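Local coordinates for DUF4276 family protein (Pyrococcus horikoshii, PDB 2P62) that is of unknown function but belongs to the Toprim-like clan, whose better-known members include metal-dependent enzymes acting on nucleic acids, at residues I3-I7 and E237-G241; Y25-A30 and L51-K55; G43-E48 and H64-R70. One frame throughout, in Å; residues are numbered along the deposited sequence.

How the contacts relate
The chain opens with strand 2-7, which its last residues, 237-241, come back to meet: contact 1 closes a loop of 229 residues within which contacts 2 and 3 both nest. After helix 11-23 comes 25-30, then 43-48; the chain next enters strand 51-55, which completes contact 2 as an antiparallel pair at the edge of the sheet, and after strand 58-63 it reaches 64-70, which completes contact 3. Their segments alternate, so contacts 2 and 3 cross. Contact 1 touches both: Val240 packs on Tyr25 and Phe27, and Leu5 on Phe44. Contact 1 ties the C-terminal helix to strand 2-7, contact 2 adds the edge strand, and contact 3 joins loops 43-48 and 64-70.

Contact 1: residues I3-I7 and E237-G241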
loop_
_atom_site.group_PDB
_atom_site.type_symbol
_atom_site.label_atom_id
_atom_site.label_comp_id
_atom_site.label_asym_id
_atom_site.label_seq_id
_atom_site.Cartn_x
_atom_site.Cartn_y
_atom_site.Cartn_z
ATOM N N ILE A 3 9.409 -1.375 -27.910
ATOM C CA ILE A 3 9.464 -1.402 -26.461
ATOM C C ILE A 3 10.129 -0.169 -25.890
ATOM O O ILE A 3 11.198 0.232 -26.345
ATOM C CB ILE A 3 10.255 -2.612 -25.941
ATOM C CG1 ILE A 3 9.716 -3.912 -26.525
ATOM C CG2 ILE A 3 10.144 -2.674 -24.427
ATOM C CD1 ILE A 3 10.569 -5.085 -26.165
ATOM N N LYS A 4 9.487 0.417 -24.884
ATOM C CA LYS A 4 10.001 1.586 -24.191
ATOM C C LYS A 4 10.012 1.246 -22.703
ATOM O O LYS A 4 9.042 0.697 -22.177
ATOM C CB LYS A 4 9.101 2.795 -24.432
ATOM C CG LYS A 4 8.908 3.141 -25.894
ATOM C CD LYS A 4 8.236 4.484 -26.038
ATOM C CE LYS A 4 7.988 4.825 -27.504
ATOM N NZ LYS A 4 7.407 6.194 -27.611
ATOM N N LEU A 5 11.117 1.562 -22.033
ATOM C CA LEU A 5 11.267 1.290 -20.611
ATOM C C LEU A 5 11.062 2.551 -19.766
ATOM O O LEU A 5 11.665 3.598 -20.023
ATOM C CB LEU A 5 12.659 0.702 -20.342
ATOM C CG LEU A 5 13.030 0.333 -18.901
ATOM C CD1 LEU A 5 12.048 -0.719 -18.379
ATOM C CD2 LEU A 5 14.463 -0.205 -18.850
ATOM N N ILE A 6 10.195 2.439 -18.765
ATOM C CA ILE A 6 9.908 3.540 -17.855
ATOM C C ILE A 6 10.318 3.134 -16.440
ATOM O O ILE A 6 9.788 2.175 -15.875
ATOM C CB ILE A 6 8.412 3.912 -17.861
ATOM C CG1 ILE A 6 7.964 4.232 -19.294
ATOM C CG2 ILE A 6 8.182 5.111 -16.935
ATOM C CD1 ILE A 6 6.533 4.755 -19.423
ATOM N N ILE A 7 11.278 3.865 -15.884
ATOM C CA ILE A 7 11.788 3.589 -14.547
ATOM C C ILE A 7 11.377 4.666 -13.555
ATOM O O ILE A 7 11.718 5.837 -13.720
ATOM C CB ILE A 7 13.328 3.504 -14.543
ATOM C CG1 ILE A 7 13.804 2.520 -15.622
ATOM C CG2 ILE A 7 13.808 3.070 -13.152
ATOM C CD1 ILE A 7 15.316 2.485 -15.816
ATOM N N GLU A 237 3.438 12.679 -24.122
ATOM C CA GLU A 237 3.282 12.592 -25.568
ATOM C C GLU A 237 4.491 11.947 -26.238
ATOM O O GLU A 237 4.390 11.454 -27.354
ATOM C CB GLU A 237 2.993 13.981 -26.151
ATOM C CG GLU A 237 1.762 14.635 -25.527
ATOM C CD GLU A 237 1.398 15.964 -26.161
ATOM O OE1 GLU A 237 2.320 16.730 -26.522
ATOM O OE2 GLU A 237 0.188 16.252 -26.283
ATOM N N ARG A 238 5.621 11.934 -25.538
ATOM C CA ARG A 238 6.837 11.323 -26.056
ATOM C C ARG A 238 6.767 9.814 -25.811
ATOM O O ARG A 238 7.036 9.008 -26.711
ATOM C CB ARG A 238 8.060 11.909 -25.351
ATOM C CG ARG A 238 9.241 12.142 -26.268
ATOM C CD ARG A 238 8.819 13.027 -27.425
ATOM N NE ARG A 238 9.899 13.284 -28.371
ATOM C CZ ARG A 238 10.910 14.116 -28.147
ATOM N NH1 ARG A 238 11.840 14.279 -29.078
ATOM N NH2 ARG A 238 10.989 14.786 -27.002
ATOM N N MET A 239 6.402 9.453 -24.579
ATOM C CA MET A 239 6.259 8.063 -24.165
ATOM C C MET A 239 5.340 7.368 -25.164
ATOM O O MET A 239 5.649 6.288 -25.670
ATOM C CB MET A 239 5.651 7.986 -22.753
ATOM C CG MET A 239 6.493 8.593 -21.616
ATOM S SD MET A 239 5.647 8.485 -20.003
ATOM C CE MET A 239 7.062 8.342 -18.874
ATOM N N VAL A 240 4.211 7.999 -25.457
ATOM C CA VAL A 240 3.266 7.436 -26.401
ATOM C C VAL A 240 3.583 7.998 -27.781
ATOM O O VAL A 240 4.320 8.971 -27.903
ATOM C CB VAL A 240 1.831 7.790 -26.007
ATOM C CG1 VAL A 240 0.863 7.132 -26.955
ATOM C CG2 VAL A 240 1.566 7.320 -24.590
ATOM N N GLY A 241 3.051 7.399 -28.834
ATOM C CA GLY A 241 3.368 7.930 -30.148
ATOM C C GLY A 241 4.860 7.966 -30.473
ATOM O O GLY A 241 5.669 7.377 -29.724
ATOM O OXT GLY A 241 5.235 8.572 -31.498
#
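Lys4 NZ donates to two oxygens of the C-terminal segment, Met239 O and Gly241 O. The bond from Lys4 NZ to Met239 O is 2.6 Å long, with the donor standing 57° out of the carbonyl plane. The second, from Lys4 NZ to Gly241 O of the C-terminal carboxylate, measures 3.0 Å and lies nearly along the C=O axis, at 172°. The torsions explain the reach: CG stands anti to the carbonyl carbon (chi1 -57°) and the rest of the chain is extended, so a buried residue of strand 2-7 delivers its ammonium to the end of helix 233-239. A salt bridge to Glu91 gives the same NZ a further partner, so backbone carbonyl, terminal carboxylate and side-chain carboxylate share one cation.

The apolar part is Ile6 against Met239. Their side chains cross at about a right angle, and the methionine methyl sits against both branches of the isoleucine: Met239 CE is 3.7 Å from Ile6 CD1 and 3.9 Å from Ile6 CG2. Tyr93, on neighbouring strand 89-97, also touches Met239.

The lysine at the helix end is the local feature here; the packing of a helix against a face of the central sheet is characteristic of layered alpha/beta folds, consistent with the Toprim-like assignment.

Contact 2: residues Y25-A30 and L51-K55; sequences YGFREA and LVLEK
The Phe27 ring is met over one face by the aliphatic start of Lys55: CB lies 3.5 Å from the ring centroid and only 6° off the normal, a well-centred CH-pi contact. At the ring edge, in its plane, sits the carbonyl carbon of Leu53, while Leu53 CB approaches Phe27 CD1 at 4.1 Å. The lysine chain passes over that first face, its direction about square to the phenylalanine side chain, and its CD reaches Tyr25 O.

Beyond Phe27 the backbones pair. Arg28 N donates to Glu54 O at 2.8 Å, and Glu54 N returns a bond to Arg28 O at 2.6 Å; both are nearly straight, the first with an N-H...O angle of 173°. Ala30 N then bonds to Val52 O at 2.7 Å, and Ala30 CB rests on Val52 CB at 3.6 Å.

Glu29 and Leu53 form the intervening non-hydrogen-bonded pair. Glu29 runs out straight, its CG opposite the backbone N, and brings its carboxylate to Leu51 CD1, 3.5 Å from Glu29 OE1. The guanidinium of Arg28 turns away to a salt bridge with Glu22.

This short antiparallel pairing, 28-29 on 51-55, is the outer margin of the chain's mixed sheet, with helix 11-23 packed beneath Leu53, as expected of an alpha/beta sandwich.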
loop_
_atom_site.group_PDB
_atom_site.type_symbol
_atom_site.label_atom_id
_atom_site.label_comp_id
_atom_site.label_asym_id
_atom_site.label_seq_id
_atom_site.Cartn_x
_atom_site.Cartn_y
_atom_site.Cartn_z
ATOM N N TYR A 25 -4.575 7.716 -22.443
ATOM C CA TYR A 25 -4.032 7.390 -23.763
ATOM C C TYR A 25 -4.435 6.051 -24.363
ATOM O O TYR A 25 -3.878 5.649 -25.371
ATOM C CB TYR A 25 -2.497 7.516 -23.776
ATOM C CG TYR A 25 -2.020 8.920 -23.509
ATOM C CD1 TYR A 25 -1.714 9.330 -22.221
ATOM C CD2 TYR A 25 -1.952 9.862 -24.533
ATOM C CE1 TYR A 25 -1.357 10.642 -21.950
ATOM C CE2 TYR A 25 -1.594 11.189 -24.274
ATOM C CZ TYR A 25 -1.301 11.568 -22.975
ATOM O OH TYR A 25 -0.962 12.869 -22.683
ATOM N N GLY A 26 -5.386 5.358 -23.743
ATOM C CA GLY A 26 -5.844 4.094 -24.288
ATOM C C GLY A 26 -4.943 2.887 -24.130
ATOM O O GLY A 26 -5.201 1.843 -24.721
ATOM N N PHE A 27 -3.885 2.998 -23.345
ATOM C CA PHE A 27 -3.017 1.851 -23.167
ATOM C C PHE A 27 -3.691 0.796 -22.286
ATOM O O PHE A 27 -4.446 1.128 -21.371
ATOM C CB PHE A 27 -1.687 2.300 -22.562
ATOM C CG PHE A 27 -0.647 2.642 -23.586
ATOM C CD1 PHE A 27 0.317 1.707 -23.943
ATOM C CD2 PHE A 27 -0.644 3.880 -24.213
ATOM C CE1 PHE A 27 1.274 1.995 -24.915
ATOM C CE2 PHE A 27 0.310 4.180 -25.189
ATOM C CZ PHE A 27 1.271 3.235 -25.540
ATOM N N ARG A 28 -3.426 -0.475 -22.578
ATOM C CA ARG A 28 -4.000 -1.579 -21.810
ATOM C C ARG A 28 -2.912 -2.477 -21.213
ATOM O O ARG A 28 -1.844 -2.645 -21.798
ATOM C CB ARG A 28 -4.922 -2.409 -22.706
ATOM C CG ARG A 28 -5.796 -3.396 -21.945
ATOM C CD ARG A 28 -6.600 -2.690 -20.845
ATOM N NE ARG A 28 -6.006 -2.825 -19.511
ATOM C CZ ARG A 28 -6.168 -1.937 -18.532
ATOM N NH1 ARG A 28 -6.896 -0.844 -18.739
ATOM N NH2 ARG A 28 -5.621 -2.153 -17.341
ATOM N N GLU A 29 -3.180 -3.055 -20.047
ATOM C CA GLU A 29 -2.202 -3.931 -19.405
ATOM C C GLU A 29 -2.068 -5.270 -20.133
ATOM O O GLU A 29 -3.065 -5.870 -20.527
ATOM C CB GLU A 29 -2.588 -4.174 -17.942
ATOM C CG GLU A 29 -1.593 -5.040 -17.173
ATOM C CD GLU A 29 -1.760 -4.922 -15.670
ATOM O OE1 GLU A 29 -1.041 -5.631 -14.931
ATOM O OE2 GLU A 29 -2.606 -4.112 -15.228
ATOM N N ALA A 30 -0.829 -5.726 -20.308
ATOM C CA ALA A 30 -0.541 -6.989 -20.988
ATOM C C ALA A 30 -1.454 -8.113 -20.519
ATOM O O ALA A 30 -1.826 -8.173 -19.348
ATOM C CB ALA A 30 0.909 -7.379 -20.767
ATOM N N LEU A 51 5.218 -3.836 -14.766
ATOM C CA LEU A 51 3.927 -3.548 -15.356
ATOM C C LEU A 51 4.123 -3.333 -16.857
ATOM O O LEU A 51 4.979 -2.550 -17.280
ATOM C CB LEU A 51 3.339 -2.303 -14.704
ATOM C CG LEU A 51 2.034 -1.757 -15.263
ATOM C CD1 LEU A 51 0.887 -2.745 -15.059
ATOM C CD2 LEU A 51 1.753 -0.432 -14.567
ATOM N N VAL A 52 3.340 -4.052 -17.658
ATOM C CA VAL A 52 3.420 -3.942 -19.110
ATOM C C VAL A 52 2.123 -3.383 -19.685
ATOM O O VAL A 52 1.072 -4.014 -19.604
ATOM C CB VAL A 52 3.694 -5.308 -19.770
ATOM C CG1 VAL A 52 3.816 -5.138 -21.284
ATOM C CG2 VAL A 52 4.963 -5.910 -19.216
ATOM N N LEU A 53 2.213 -2.189 -20.258
ATOM C CA LEU A 53 1.064 -1.535 -20.858
ATOM C C LEU A 53 1.277 -1.537 -22.366
ATOM O O LEU A 53 2.382 -1.256 -22.838
ATOM C CB LEU A 53 0.943 -0.096 -20.348
ATOM C CG LEU A 53 0.880 0.112 -18.835
ATOM C CD1 LEU A 53 0.578 1.583 -18.546
ATOM C CD2 LEU A 53 -0.203 -0.782 -18.217
ATOM N N GLU A 54 0.227 -1.854 -23.120
ATOM C CA GLU A 54 0.334 -1.898 -24.576
ATOM C C GLU A 54 -0.792 -1.203 -25.329
ATOM O O GLU A 54 -1.912 -1.094 -24.831
ATOM C CB GLU A 54 0.413 -3.352 -25.046
ATOM C CG GLU A 54 1.618 -4.098 -24.522
ATOM C CD GLU A 54 1.653 -5.544 -24.977
ATOM O OE1 GLU A 54 2.644 -6.238 -24.674
ATOM O OE2 GLU A 54 0.690 -5.983 -25.636
ATOM N N LYS A 55 -0.469 -0.744 -26.537
ATOM C CA LYS A 55 -1.407 -0.074 -27.431
ATOM C C LYS A 55 -0.782 -0.011 -28.820
ATOM O O LYS A 55 0.365 0.412 -28.977
ATOM C CB LYS A 55 -1.711 1.337 -26.943
ATOM C CG LYS A 55 -2.691 2.104 -27.810
ATOM C CD LYS A 55 -2.846 3.515 -27.273
ATOM C CE LYS A 55 -3.660 4.392 -28.202
ATOM N NZ LYS A 55 -4.974 3.783 -28.485
#

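Contact 3: residues G43-E48 and H64-R70; sequences GFRIGE and HAEGKQR
Glu48 and Glu66 meet in the tightly packed part of the contact: their carboxylates are nearly coplanar, 20° apart, and Glu48 OE1 is placed 2.6 Å from Glu66 OE2, an approach so close that its detail is doubtful. Arg70 NE forms a long ion pair of 3.9 Å with Glu66 OE1. That same oxygen lies 3.6 Å from Phe44 CD2, the ring and carboxylate planes inclined by 65°, so the buried end of Glu66 is wedged between an aromatic ring and a second acid.

Segment 64-70 is the connection from strand 58-63 to helix 71-84, a strand-to-helix turn of the alpha/beta fold. The backbone of Ala65 also bonds to Glu9, in the loop after the first strand, where Toprim domains usually carry their conserved glutamate.

Toward solvent the grip slackens. Arg70 spreads its guanidinium below Arg45 CB, which stands 3.5 Å above its centre, and its bonds to segment 43-48, NE to Gly43 O and NH2 to Phe44 O, each 3.3 Å, are both weak. Arg45 starts with CG between its backbone N and carbonyl carbon (chi1 57°) and curls back, so that NH1 donates to Glu66 O at 3.1 Å. An alanine here keeps the CB over Arg70 but has no guanidinium, so the Glu66 carbonyl would probably be left without its donor from this side and Arg70 NH1 less closely packed. At the far end, water 1 bridges Glu48 OE2 and His64 N.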
loop_
_atom_site.group_PDB
_atom_site.type_symbol
_atom_site.label_atom_id
_atom_site.label_comp_id
_atom_site.label_asym_id
_atom_site.label_seq_id
_atom_site.Cartn_x
_atom_site.Cartn_y
_atom_site.Cartn_z
ATOM N N GLY A 43 18.357 -7.184 -16.733
ATOM C CA GLY A 43 19.092 -6.821 -15.535
ATOM C C GLY A 43 18.205 -6.554 -14.333
ATOM O O GLY A 43 18.629 -5.915 -13.368
ATOM N N PHE A 44 16.970 -7.040 -14.390
ATOM C CA PHE A 44 16.026 -6.860 -13.291
ATOM C C PHE A 44 16.364 -7.829 -12.158
ATOM O O PHE A 44 17.124 -8.782 -12.351
ATOM C CB PHE A 44 14.592 -7.107 -13.780
ATOM C CG PHE A 44 14.112 -6.105 -14.800
ATOM C CD1 PHE A 44 13.027 -6.399 -15.626
ATOM C CD2 PHE A 44 14.742 -4.871 -14.939
ATOM C CE1 PHE A 44 12.580 -5.481 -16.584
ATOM C CE2 PHE A 44 14.305 -3.947 -15.890
ATOM C CZ PHE A 44 13.220 -4.253 -16.713
ATOM N N ARG A 45 15.809 -7.578 -10.975
ATOM C CA ARG A 45 16.058 -8.449 -9.832
ATOM C C ARG A 45 15.255 -9.738 -9.960
ATOM O O ARG A 45 14.291 -9.809 -10.727
ATOM C CB ARG A 45 15.709 -7.744 -8.521
ATOM C CG ARG A 45 14.283 -7.247 -8.430
ATOM C CD ARG A 45 13.986 -6.636 -7.062
ATOM N NE ARG A 45 14.942 -5.593 -6.690
ATOM C CZ ARG A 45 16.115 -5.817 -6.099
ATOM N NH1 ARG A 45 16.916 -4.801 -5.802
ATOM N NH2 ARG A 45 16.483 -7.053 -5.789
ATOM N N ILE A 46 15.668 -10.747 -9.198
ATOM C CA ILE A 46 15.052 -12.075 -9.197
ATOM C C ILE A 46 13.561 -12.198 -9.513
ATOM O O ILE A 46 13.189 -12.468 -10.658
ATOM C CB ILE A 46 15.327 -12.816 -7.856
ATOM C CG1 ILE A 46 15.629 -11.813 -6.734
ATOM C CG2 ILE A 46 16.486 -13.789 -8.038
ATOM C CD1 ILE A 46 14.477 -10.890 -6.376
ATOM N N GLY A 47 12.712 -12.012 -8.505
ATOM C CA GLY A 47 11.279 -12.147 -8.713
ATOM C C GLY A 47 10.526 -10.851 -8.930
ATOM O O GLY A 47 9.623 -10.507 -8.168
ATOM N N GLU A 48 10.888 -10.129 -9.981
ATOM C CA GLU A 48 10.234 -8.868 -10.283
ATOM C C GLU A 48 9.259 -8.995 -11.445
ATOM O O GLU A 48 9.595 -9.544 -12.495
ATOM C CB GLU A 48 11.275 -7.793 -10.607
ATOM C CG GLU A 48 10.662 -6.494 -11.106
ATOM C CD GLU A 48 11.587 -5.313 -10.946
ATOM O OE1 GLU A 48 12.689 -5.327 -11.536
ATOM O OE2 GLU A 48 11.208 -4.370 -10.223
ATOM N N HIS A 64 9.627 -0.300 -10.912
ATOM C CA HIS A 64 9.853 0.544 -9.742
ATOM C C HIS A 64 10.520 -0.275 -8.639
ATOM O O HIS A 64 10.695 -1.484 -8.788
ATOM C CB HIS A 64 8.539 1.115 -9.213
ATOM C CG HIS A 64 7.660 0.100 -8.553
ATOM N ND1 HIS A 64 6.814 -0.728 -9.258
ATOM C CD2 HIS A 64 7.507 -0.229 -7.248
ATOM C CE1 HIS A 64 6.177 -1.521 -8.418
ATOM N NE2 HIS A 64 6.579 -1.239 -7.193
ATOM N N ALA A 65 10.873 0.389 -7.536
ATOM C CA ALA A 65 11.531 -0.252 -6.389
ATOM C C ALA A 65 12.691 -1.126 -6.865
ATOM O O ALA A 65 12.927 -2.220 -6.343
ATOM C CB ALA A 65 10.519 -1.092 -5.593
ATOM N N GLU A 66 13.405 -0.638 -7.873
ATOM C CA GLU A 66 14.526 -1.378 -8.420
ATOM C C GLU A 66 15.748 -1.208 -7.520
ATOM O O GLU A 66 16.506 -2.155 -7.301
ATOM C CB GLU A 66 14.843 -0.889 -9.836
ATOM C CG GLU A 66 15.531 -1.939 -10.695
ATOM C CD GLU A 66 14.617 -3.116 -11.007
ATOM O OE1 GLU A 66 15.114 -4.175 -11.452
ATOM O OE2 GLU A 66 13.392 -2.973 -10.811
ATOM N N GLY A 67 15.924 -0.001 -6.989
ATOM C CA GLY A 67 17.059 0.269 -6.125
ATOM C C GLY A 67 17.934 1.384 -6.670
ATOM O O GLY A 67 18.285 1.394 -7.851
ATOM N N LYS A 68 18.290 2.326 -5.804
ATOM C CA LYS A 68 19.124 3.460 -6.191
ATOM C C LYS A 68 20.462 2.970 -6.749
ATOM O O LYS A 68 21.147 3.692 -7.475
ATOM C CB LYS A 68 19.373 4.354 -4.971
ATOM C CG LYS A 68 19.790 5.785 -5.291
ATOM C CD LYS A 68 18.612 6.597 -5.806
ATOM C CE LYS A 68 18.970 8.066 -5.959
ATOM N NZ LYS A 68 17.777 8.881 -6.309
ATOM N N GLN A 69 20.817 1.733 -6.415
ATOM C CA GLN A 69 22.079 1.148 -6.851
ATOM C C GLN A 69 21.928 0.133 -7.983
ATOM O O GLN A 69 22.922 -0.359 -8.527
ATOM C CB GLN A 69 22.759 0.487 -5.654
ATOM C CG GLN A 69 24.159 -0.012 -5.921
ATOM C CD GLN A 69 24.806 -0.581 -4.680
ATOM O OE1 GLN A 69 24.960 0.117 -3.675
ATOM N NE2 GLN A 69 25.186 -1.854 -4.736
ATOM N N ARG A 70 20.686 -0.177 -8.342
ATOM C CA ARG A 70 20.428 -1.144 -9.400
ATOM C C ARG A 70 20.064 -0.482 -10.731
ATOM O O ARG A 70 20.153 -1.120 -11.782
ATOM C CB ARG A 70 19.311 -2.103 -8.980
ATOM C CG ARG A 70 19.496 -3.518 -9.521
ATOM C CD ARG A 70 18.201 -4.311 -9.545
ATOM N NE ARG A 70 18.409 -5.667 -10.047
ATOM C CZ ARG A 70 18.994 -6.643 -9.356
ATOM N NH1 ARG A 70 19.430 -6.419 -8.121
ATOM N NH2 ARG A 70 19.147 -7.844 -9.900
HETATM O O HOH W 1 8.788 -3.297 -10.815
#